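Local coordinates for extracellular ligand-binding receptor (Rhodopseudomonas palustris, PDB 3UKJ), which probably captures lignin-derived aromatic acids in the periplasm for uptake into the cell, and here holds 3-(4-hydroxyphenyl)pyruvic acid, at residues A[7-12]-A[69-74]; A[33-38]-A[293-298]; A[237-242]-A[353-358]; A[177-182]-A[204-209]. All blocks are in the same frame, centred on the assembly; numbering follows the deposited sequence.

Contact 1: A[7-12]-A[69-74]; sequences EITVGI and KADVIM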
# COMPACT_ATOMS: atom_id res chain seq x y z
N GLU A 7 7.09 16.61 23.63
CA GLU A 7 6.56 15.58 22.75
C GLU A 7 6.60 15.93 21.24
O GLU A 7 6.60 17.10 20.83
CB GLU A 7 5.14 15.16 23.18
CG GLU A 7 4.06 16.10 22.71
CD GLU A 7 2.80 16.10 23.59
OE1 GLU A 7 2.59 15.17 24.40
OE2 GLU A 7 2.13 17.14 23.58
N ILE A 8 6.69 14.87 20.44
CA ILE A 8 6.59 14.95 18.98
C ILE A 8 5.23 14.39 18.63
O ILE A 8 4.82 13.35 19.16
CB ILE A 8 7.71 14.17 18.28
CG1 ILE A 8 9.05 14.85 18.53
CG2 ILE A 8 7.44 14.04 16.76
CD1 ILE A 8 10.28 13.98 18.21
N THR A 9 4.47 15.17 17.85
CA THR A 9 3.05 14.86 17.64
C THR A 9 2.82 14.28 16.23
O THR A 9 3.18 14.90 15.22
CB THR A 9 2.17 16.12 17.87
OG1 THR A 9 2.46 16.67 19.17
CG2 THR A 9 0.70 15.79 17.75
N VAL A 10 2.21 13.10 16.18
CA VAL A 10 1.97 12.39 14.90
C VAL A 10 0.49 12.16 14.79
O VAL A 10 -0.08 11.43 15.60
CB VAL A 10 2.75 11.04 14.80
CG1 VAL A 10 2.50 10.38 13.41
CG2 VAL A 10 4.27 11.28 14.97
N GLY A 11 -0.13 12.75 13.77
CA GLY A 11 -1.55 12.56 13.51
C GLY A 11 -1.71 11.49 12.45
O GLY A 11 -1.09 11.57 11.39
N ILE A 12 -2.57 10.52 12.73
CA ILE A 12 -2.73 9.36 11.84
C ILE A 12 -4.20 9.21 11.54
O ILE A 12 -5.02 9.04 12.47
CB ILE A 12 -2.20 8.06 12.51
CG1 ILE A 12 -0.76 8.28 12.96
CG2 ILE A 12 -2.38 6.88 11.51
CD1 ILE A 12 -0.20 7.21 13.89
N LYS A 69 -1.31 20.75 16.13
CA LYS A 69 0.05 21.21 15.73
C LYS A 69 0.97 20.03 15.45
O LYS A 69 2.12 20.01 15.90
CB LYS A 69 0.67 22.14 16.78
CG LYS A 69 -0.14 23.43 17.01
CD LYS A 69 0.34 24.23 18.21
CE LYS A 69 1.36 25.26 17.84
NZ LYS A 69 1.66 26.11 19.02
N ALA A 70 0.53 19.12 14.59
CA ALA A 70 1.26 17.88 14.39
C ALA A 70 2.58 18.19 13.72
O ALA A 70 2.66 19.09 12.89
CB ALA A 70 0.47 16.95 13.52
N ASP A 71 3.60 17.42 14.09
CA ASP A 71 4.91 17.47 13.41
C ASP A 71 4.91 16.64 12.12
O ASP A 71 5.61 16.98 11.15
CB ASP A 71 6.00 16.99 14.37
CG ASP A 71 6.12 17.87 15.58
OD1 ASP A 71 6.46 19.05 15.42
OD2 ASP A 71 5.81 17.40 16.69
N VAL A 72 4.16 15.55 12.13
CA VAL A 72 4.04 14.64 10.97
C VAL A 72 2.61 14.17 10.93
O VAL A 72 2.00 13.96 11.98
CB VAL A 72 4.97 13.42 11.11
CG1 VAL A 72 4.75 12.40 9.94
CG2 VAL A 72 6.45 13.88 11.24
N ILE A 73 2.07 14.00 9.72
CA ILE A 73 0.79 13.34 9.56
C ILE A 73 0.93 12.10 8.67
O ILE A 73 1.95 11.94 7.99
CB ILE A 73 -0.35 14.27 9.07
CG1 ILE A 73 -0.10 14.79 7.64
CG2 ILE A 73 -0.57 15.45 10.10
CD1 ILE A 73 -1.28 15.62 7.08
N MSE A 74 0.01 11.17 8.85
CA MSE A 74 0.12 9.83 8.23
C MSE A 74 -1.27 9.33 7.83
O MSE A 74 -2.29 9.56 8.56
CB MSE A 74 0.76 8.86 9.24
CG MSE A 74 1.01 7.45 8.73
SE MSE A 74 1.82 6.38 10.19
CE MSE A 74 2.87 7.65 10.98
O HOH W 1 4.94 18.50 18.87

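Contact 2: A[33-38]-A[293-298]; sequences FVAKEI and VLERVI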
# COMPACT_ATOMS: atom_id res chain seq x y z
N PHE A 33 3.09 -1.75 18.15
CA PHE A 33 4.43 -2.33 18.08
C PHE A 33 5.52 -1.38 17.64
O PHE A 33 6.67 -1.79 17.51
CB PHE A 33 4.40 -3.59 17.21
CG PHE A 33 3.23 -4.49 17.53
CD1 PHE A 33 3.04 -4.98 18.82
CD2 PHE A 33 2.32 -4.86 16.54
CE1 PHE A 33 1.97 -5.84 19.13
CE2 PHE A 33 1.18 -5.65 16.87
CZ PHE A 33 1.05 -6.18 18.13
N VAL A 34 5.17 -0.11 17.42
CA VAL A 34 6.17 0.87 17.02
C VAL A 34 6.69 1.60 18.26
O VAL A 34 6.00 1.63 19.30
CB VAL A 34 5.62 1.92 16.02
CG1 VAL A 34 5.04 1.21 14.80
CG2 VAL A 34 4.51 2.77 16.68
N ALA A 35 7.84 2.24 18.11
CA ALA A 35 8.45 3.03 19.20
C ALA A 35 7.58 4.22 19.58
O ALA A 35 7.06 4.94 18.71
CB ALA A 35 9.87 3.53 18.76
N LYS A 36 7.39 4.40 20.88
CA LYS A 36 6.69 5.60 21.38
C LYS A 36 7.63 6.61 22.02
O LYS A 36 7.18 7.60 22.59
CB LYS A 36 5.53 5.24 22.33
CG LYS A 36 4.70 4.02 21.89
CD LYS A 36 3.83 4.30 20.67
CE LYS A 36 2.77 3.21 20.49
NZ LYS A 36 3.38 1.86 20.25
N GLU A 37 8.93 6.35 21.91
CA GLU A 37 9.93 7.32 22.34
C GLU A 37 10.91 7.30 21.20
O GLU A 37 11.38 6.23 20.85
CB GLU A 37 10.64 6.84 23.62
CG GLU A 37 11.70 7.80 24.18
CD GLU A 37 11.15 8.89 25.10
OE1 GLU A 37 9.94 8.89 25.43
OE2 GLU A 37 11.98 9.73 25.52
N ILE A 38 11.26 8.46 20.65
CA ILE A 38 12.23 8.51 19.56
C ILE A 38 13.15 9.68 19.79
O ILE A 38 12.70 10.78 20.10
CB ILE A 38 11.56 8.65 18.14
CG1 ILE A 38 10.50 7.53 17.95
CG2 ILE A 38 12.67 8.63 17.06
CD1 ILE A 38 9.67 7.59 16.64
N VAL A 293 10.87 4.83 9.47
CA VAL A 293 11.27 6.07 8.81
C VAL A 293 11.46 7.21 9.82
O VAL A 293 12.47 7.91 9.81
CB VAL A 293 10.32 6.45 7.67
CG1 VAL A 293 10.67 7.82 7.09
CG2 VAL A 293 10.34 5.36 6.58
N LEU A 294 10.47 7.39 10.68
CA LEU A 294 10.56 8.39 11.72
C LEU A 294 11.76 8.19 12.66
O LEU A 294 12.36 9.17 13.09
CB LEU A 294 9.24 8.43 12.51
CG LEU A 294 8.05 9.00 11.74
CD1 LEU A 294 6.78 8.89 12.62
CD2 LEU A 294 8.27 10.42 11.18
N GLU A 295 12.10 6.94 12.97
CA GLU A 295 13.26 6.67 13.81
C GLU A 295 14.57 7.13 13.14
O GLU A 295 15.49 7.55 13.84
CB GLU A 295 13.36 5.20 14.17
CG GLU A 295 12.28 4.74 15.13
CD GLU A 295 12.48 3.30 15.52
OE1 GLU A 295 13.35 3.03 16.39
OE2 GLU A 295 11.81 2.44 14.94
N ARG A 296 14.61 7.17 11.81
CA ARG A 296 15.79 7.70 11.15
C ARG A 296 15.76 9.23 11.09
O ARG A 296 16.80 9.86 11.33
CB ARG A 296 15.95 7.18 9.73
CG ARG A 296 17.23 7.74 9.07
CD ARG A 296 18.50 7.04 9.54
NE ARG A 296 18.61 5.74 8.93
CZ ARG A 296 19.07 5.53 7.71
NH1 ARG A 296 18.93 4.32 7.18
NH2 ARG A 296 19.69 6.50 7.04
N VAL A 297 14.61 9.82 10.74
CA VAL A 297 14.59 11.26 10.42
C VAL A 297 14.46 12.16 11.63
O VAL A 297 14.95 13.29 11.62
CB VAL A 297 13.57 11.66 9.30
CG1 VAL A 297 14.00 10.99 7.96
CG2 VAL A 297 12.10 11.34 9.69
N ILE A 298 13.77 11.68 12.66
CA ILE A 298 13.61 12.48 13.88
C ILE A 298 14.93 12.93 14.55
O ILE A 298 15.11 14.14 14.82
CB ILE A 298 12.61 11.86 14.86
CG1 ILE A 298 11.19 12.06 14.33
CG2 ILE A 298 12.79 12.49 16.22
CD1 ILE A 298 10.12 11.35 15.16
O HOH W 2 9.27 1.84 15.74
O HOH W 3 13.04 4.97 18.77

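Contact 3: A[237-242]-A[353-358]; sequences SAEGVL and VKNGKY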
# COMPACT_ATOMS: atom_id res chain seq x y z
N SER A 237 -11.54 -20.22 -5.32
CA SER A 237 -11.31 -19.36 -6.48
C SER A 237 -9.95 -18.67 -6.41
O SER A 237 -9.38 -18.31 -7.43
CB SER A 237 -12.42 -18.33 -6.65
OG SER A 237 -13.69 -18.96 -6.78
N ALA A 238 -9.41 -18.56 -5.19
CA ALA A 238 -8.08 -17.97 -4.98
C ALA A 238 -6.90 -18.79 -5.49
O ALA A 238 -5.84 -18.23 -5.77
CB ALA A 238 -7.85 -17.57 -3.53
N GLU A 239 -7.09 -20.10 -5.64
CA GLU A 239 -5.99 -20.99 -6.03
C GLU A 239 -5.34 -20.51 -7.33
O GLU A 239 -6.04 -20.17 -8.31
CB GLU A 239 -6.50 -22.44 -6.19
CG GLU A 239 -7.04 -23.09 -4.91
CD GLU A 239 -5.95 -23.42 -3.90
OE1 GLU A 239 -4.99 -24.15 -4.25
OE2 GLU A 239 -6.05 -22.93 -2.75
N GLY A 240 -4.02 -20.55 -7.38
CA GLY A 240 -3.33 -20.23 -8.62
C GLY A 240 -3.26 -18.76 -8.98
O GLY A 240 -2.68 -18.42 -10.00
N VAL A 241 -3.88 -17.89 -8.20
CA VAL A 241 -3.74 -16.44 -8.41
C VAL A 241 -2.28 -16.01 -8.42
O VAL A 241 -1.44 -16.58 -7.70
CB VAL A 241 -4.54 -15.63 -7.35
CG1 VAL A 241 -3.83 -15.65 -5.97
CG2 VAL A 241 -4.79 -14.19 -7.81
N LEU A 242 -1.95 -15.01 -9.22
CA LEU A 242 -0.62 -14.40 -9.16
C LEU A 242 -0.78 -13.02 -8.53
O LEU A 242 -1.62 -12.24 -8.97
CB LEU A 242 0.04 -14.29 -10.52
CG LEU A 242 0.39 -15.56 -11.32
CD1 LEU A 242 1.10 -16.61 -10.44
CD2 LEU A 242 -0.86 -16.13 -12.00
N VAL A 353 -1.37 -18.77 -4.55
CA VAL A 353 -2.11 -19.48 -3.49
C VAL A 353 -2.23 -20.96 -3.87
O VAL A 353 -2.62 -21.30 -4.99
CB VAL A 353 -3.53 -18.86 -3.28
CG1 VAL A 353 -4.34 -19.67 -2.28
CG2 VAL A 353 -3.41 -17.38 -2.81
N LYS A 354 -1.72 -21.82 -2.99
CA LYS A 354 -1.77 -23.27 -3.17
C LYS A 354 -2.33 -23.89 -1.89
O LYS A 354 -1.79 -23.67 -0.79
CB LYS A 354 -0.37 -23.85 -3.47
CG LYS A 354 0.24 -23.47 -4.81
CD LYS A 354 1.75 -23.76 -4.88
CE LYS A 354 2.31 -23.58 -6.29
NZ LYS A 354 1.97 -24.74 -7.16
N ASN A 355 -3.52 -24.50 -2.02
CA ASN A 355 -4.18 -25.16 -0.90
C ASN A 355 -4.48 -24.19 0.25
O ASN A 355 -4.17 -24.47 1.41
CB ASN A 355 -3.31 -26.33 -0.38
CG ASN A 355 -3.29 -27.50 -1.34
OD1 ASN A 355 -4.30 -27.77 -2.00
ND2 ASN A 355 -2.10 -28.01 -1.63
N GLY A 356 -4.96 -22.99 -0.10
CA GLY A 356 -5.40 -22.01 0.91
C GLY A 356 -4.30 -21.25 1.65
O GLY A 356 -4.58 -20.60 2.66
N LYS A 357 -3.08 -21.27 1.10
CA LYS A 357 -1.90 -20.64 1.72
C LYS A 357 -1.14 -19.85 0.67
O LYS A 357 -0.99 -20.28 -0.49
CB LYS A 357 -0.94 -21.69 2.28
CG LYS A 357 -1.52 -22.78 3.20
CD LYS A 357 -0.47 -23.89 3.39
CE LYS A 357 -0.95 -25.07 4.26
NZ LYS A 357 -1.25 -24.58 5.62
N TYR A 358 -0.60 -18.71 1.09
CA TYR A 358 0.30 -17.95 0.23
C TYR A 358 1.64 -18.65 0.12
O TYR A 358 2.22 -19.08 1.14
CB TYR A 358 0.47 -16.52 0.74
CG TYR A 358 -0.75 -15.65 0.56
CD1 TYR A 358 -1.18 -15.30 -0.71
CD2 TYR A 358 -1.36 -15.05 1.66
CE1 TYR A 358 -2.24 -14.43 -0.90
CE2 TYR A 358 -2.41 -14.14 1.48
CZ TYR A 358 -2.89 -13.90 0.18
OH TYR A 358 -3.90 -13.01 -0.06

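Contact 4: A[177-182]-A[204-209]; sequences TSVAGQ and ALPQTA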
# COMPACT_ATOMS: atom_id res chain seq x y z
N THR A 177 -21.26 -4.51 -4.71
CA THR A 177 -21.25 -5.91 -4.27
C THR A 177 -21.45 -6.93 -5.39
O THR A 177 -21.46 -8.14 -5.13
CB THR A 177 -22.20 -6.17 -3.08
OG1 THR A 177 -23.47 -5.56 -3.33
CG2 THR A 177 -21.59 -5.58 -1.78
N SER A 178 -21.74 -6.43 -6.60
CA SER A 178 -21.83 -7.25 -7.82
C SER A 178 -20.89 -6.68 -8.88
O SER A 178 -20.71 -5.46 -8.95
CB SER A 178 -23.26 -7.24 -8.39
OG SER A 178 -23.33 -7.90 -9.65
N VAL A 179 -20.34 -7.54 -9.71
CA VAL A 179 -19.61 -7.09 -10.93
C VAL A 179 -20.07 -7.95 -12.11
O VAL A 179 -19.31 -8.24 -13.04
CB VAL A 179 -18.07 -7.11 -10.78
CG1 VAL A 179 -17.60 -5.97 -9.84
CG2 VAL A 179 -17.54 -8.47 -10.29
N ALA A 180 -21.35 -8.33 -12.06
CA ALA A 180 -21.95 -9.18 -13.08
C ALA A 180 -21.75 -8.66 -14.50
O ALA A 180 -21.36 -9.42 -15.39
CB ALA A 180 -23.45 -9.39 -12.78
N GLY A 181 -22.10 -7.39 -14.73
CA GLY A 181 -22.06 -6.80 -16.09
C GLY A 181 -20.64 -6.70 -16.62
O GLY A 181 -20.39 -6.89 -17.82
N GLN A 182 -19.71 -6.38 -15.73
CA GLN A 182 -18.29 -6.28 -16.10
C GLN A 182 -17.73 -7.66 -16.42
O GLN A 182 -17.00 -7.84 -17.40
CB GLN A 182 -17.51 -5.64 -14.96
CG GLN A 182 -17.92 -4.21 -14.63
CD GLN A 182 -19.03 -4.08 -13.56
OE1 GLN A 182 -19.85 -4.98 -13.36
NE2 GLN A 182 -19.07 -2.94 -12.91
N ALA A 204 -11.44 -9.72 -3.98
CA ALA A 204 -11.93 -11.09 -4.02
C ALA A 204 -13.24 -11.18 -4.82
O ALA A 204 -13.60 -12.26 -5.29
CB ALA A 204 -12.12 -11.67 -2.61
N LEU A 205 -13.91 -10.04 -5.02
CA LEU A 205 -15.16 -10.03 -5.79
C LEU A 205 -15.00 -10.44 -7.27
O LEU A 205 -15.60 -11.41 -7.72
CB LEU A 205 -15.89 -8.68 -5.66
CG LEU A 205 -17.20 -8.51 -6.42
CD1 LEU A 205 -18.19 -9.62 -6.00
CD2 LEU A 205 -17.76 -7.13 -6.06
N PRO A 206 -14.05 -9.82 -8.00
CA PRO A 206 -13.91 -10.34 -9.35
C PRO A 206 -13.28 -11.75 -9.36
O PRO A 206 -13.51 -12.51 -10.31
CB PRO A 206 -12.96 -9.35 -10.00
CG PRO A 206 -13.19 -8.07 -9.30
CD PRO A 206 -13.51 -8.45 -7.88
N GLN A 207 -12.46 -12.07 -8.36
CA GLN A 207 -11.83 -13.40 -8.30
C GLN A 207 -12.89 -14.52 -8.31
O GLN A 207 -12.86 -15.41 -9.16
CB GLN A 207 -10.95 -13.54 -7.06
CG GLN A 207 -10.05 -14.78 -7.10
CD GLN A 207 -8.84 -14.62 -8.01
OE1 GLN A 207 -8.33 -13.50 -8.19
NE2 GLN A 207 -8.24 -15.76 -8.40
N THR A 208 -13.90 -14.40 -7.44
CA THR A 208 -14.93 -15.41 -7.34
C THR A 208 -15.87 -15.34 -8.55
O THR A 208 -16.22 -16.38 -9.15
CB THR A 208 -15.72 -15.28 -6.02
OG1 THR A 208 -16.23 -13.95 -5.89
CG2 THR A 208 -14.80 -15.51 -4.84
N ALA A 209 -16.21 -14.12 -8.96
CA ALA A 209 -17.19 -13.96 -10.03
C ALA A 209 -16.66 -14.49 -11.38
O ALA A 209 -17.35 -15.25 -12.07
CB ALA A 209 -17.65 -12.49 -10.12

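Contact 1: A[7-12]-A[69-74]
Glu7 is tied to Asp71 through a water molecule, which donates to the carbonyl O of Glu7 and to OD2 of Asp71 and accepts from OG1 of Thr9. Ile8 passes beside OD2 of the same carboxylate, its CG2 3.7 Å from Asp71 OD2, and the two side chains cross at about a right angle. At Thr9 the contact becomes a polar clamp. Thr9 N donates almost straight (173°) to the anti lone pair of Asp71 OD2, 2.8 Å away, while Thr9 O receives Asp71 N at 2.8 Å and, weakly, Val72 N at 3.3 Å. Asp71 CG sits beside its own backbone N (chi1 -62°), which brings N and OD2 within range of one residue. With OD1 bonded to Gly308 N, the carboxylate is gripped by three donors and probably cannot turn. From Val10 onward the strands run parallel, as neighbours in the Rossmann-like sheet of the N-terminal lobe of a type I periplasmic binding protein. Strand 8-14 lies between 41-49 and 72-75, which are joined by a beta-alpha-beta crossover through helix 54-65. Val10 points to the face covered by helix 282-304, where its CG1 meets CE of selenomethionine Met74 at 3.7 Å. Gly11 carries the ladder: its N donates to Val72 O at 3.0 Å, and its O accepts from Met74 N at 2.8 Å. Ile12 lies alongside Met74, the two pointing the same way, with CG1 4.1 Å from Met74 CB.

Contact 2: A[33-38]-A[293-298]
A mainly apolar contact sets Ile38, on the outermost strand 37-38 of the N-terminal lobe's sheet, against helix 282-304, flanked by water-bridged polar atoms. In this type I periplasmic binding protein fold the helix lies across one face of that sheet, and Ile38 reaches it from the sheet's margin. Both ends of the isoleucine touch. CG2, anti to the backbone N, comes down on the helix backbone 3.8 Å from Glu295 CA and lies 3.9 Å from Ile298 CB. CD1, on the other branch, meets Leu294 CB at 4.2 Å and also the aliphatic CG of Glu295. The side chains of Ile38 and Ile298 cross at about a right angle. With an alanine here, CG2 and CD1 are lost, and a gap would probably open between the strand and Ile298, leaving Glu295 CG without its apolar neighbour. Glu295 extends toward the other segment, its CD 4.2 Å from Ala35 CB. Each of its oxygens takes a water: one bridges OE1 to Glu37 O, and the other donates to Glu295 OE2 at 2.7 Å while accepting from Ala35 N at 2.8 Å.

Contact 3: A[237-242]-A[353-358]
The Glu239 carboxylate faces the backbone amides of Asn355 and Gly356 and takes one on each oxygen. Glu239 OE1 accepts from Asn355 N at 2.7 Å (163°) and Glu239 OE2 from Gly356 N at 2.9 Å (145°), each through its syn lone pair, so two successive amides enter the fork of one carboxylate. The side chain gets there by bending at chi2 (-71°), which folds it over from its own loop and brings Glu239 OE2 within 3.7 Å of Val353 CG1. Those amides belong to the type I' turn Lys354-Lys357, the tight link of a hairpin between strands 349-354 and 357-360, which form the antiparallel margin of the sheet in the second lobe. Facing it is a type II turn, Ala238-Val241, that leads into strand 242-245. Its Gly240, with positive phi, donates its N to Val353 O at 2.9 Å. Between the two turns sits Val353. Its CB rests against Ala238 O at 3.5 Å, and its CG2 meets Val241 CG1 at 3.6 Å, the two valines crossing at a slant. Burial here leaves Val353 N with no partner in the model, while Val353 also touches Ile231 of helix 228-234.

Contact 4: A[177-182]-A[204-209]
The loop that leads into helix 180-189 packs on helix 200-212, on one face of the second lobe's sheet, with Val179 at the N-cap set against Leu205 and Ala209. Val179 and Leu205 reach toward each other tip to tip. The valine does most of its touching with CG2, 3.9 Å from Leu205 CG and 4.0 Å from Ala209 CB. Because Leu205 and Ala209 are one helical turn apart, CG2 rests on both. With Val179 CG1 anti to the carbonyl carbon (chi1 -72°), CG2 takes the place between backbone N and carbonyl carbon; CG1 meets Leu205 CD2 at 4.0 Å. The parts joined belong to successive beta-alpha units of the Rossmann-like lobe: strand 165-172 leads into the first helix, strand 193-197 into the second. Below them, Val179 and Pro206 both lean on Phe172 and Ile141 of the sheet. Pro206 also kinks its helix, since its N makes no bond to the preceding turn. Leu205 extends away from its helix with CG anti to the backbone N (chi1 179°), laying CD1 3.7 Å from Thr177 O and CD2 3.8 Å from Thr177 C. An alanine here lacks both branches, which is likely to leave the Thr177 carbonyl uncovered and Val179 with only Ala209 and Pro206 of this helix segment to pack on. Just before the cap, in one of its two conformers, Ser178 OG accepts from Ala180 N, an ST turn.

How the contacts relate
Contacts 1 and 2 lie in the N-terminal lobe, contacts 3 and 4 in the other lobe. The first two are both buried; contact 1 has a continuous backbone ladder, whereas contact 2 has no direct hydrogen bond and uses waters at its polar side. They share a core: Ile8 CD1 packs on Ile298 CG2 at 3.5 Å, and Leu294 lies against Val10 and Val72. The second-lobe pair is only partly buried: contact 3 pairs a carboxylate-to-amide grip with valine packing, while contact 4 is apolar with no bond across. Gln207 links them, its NE2 probably bonding to Ser237 O at 3.0 Å.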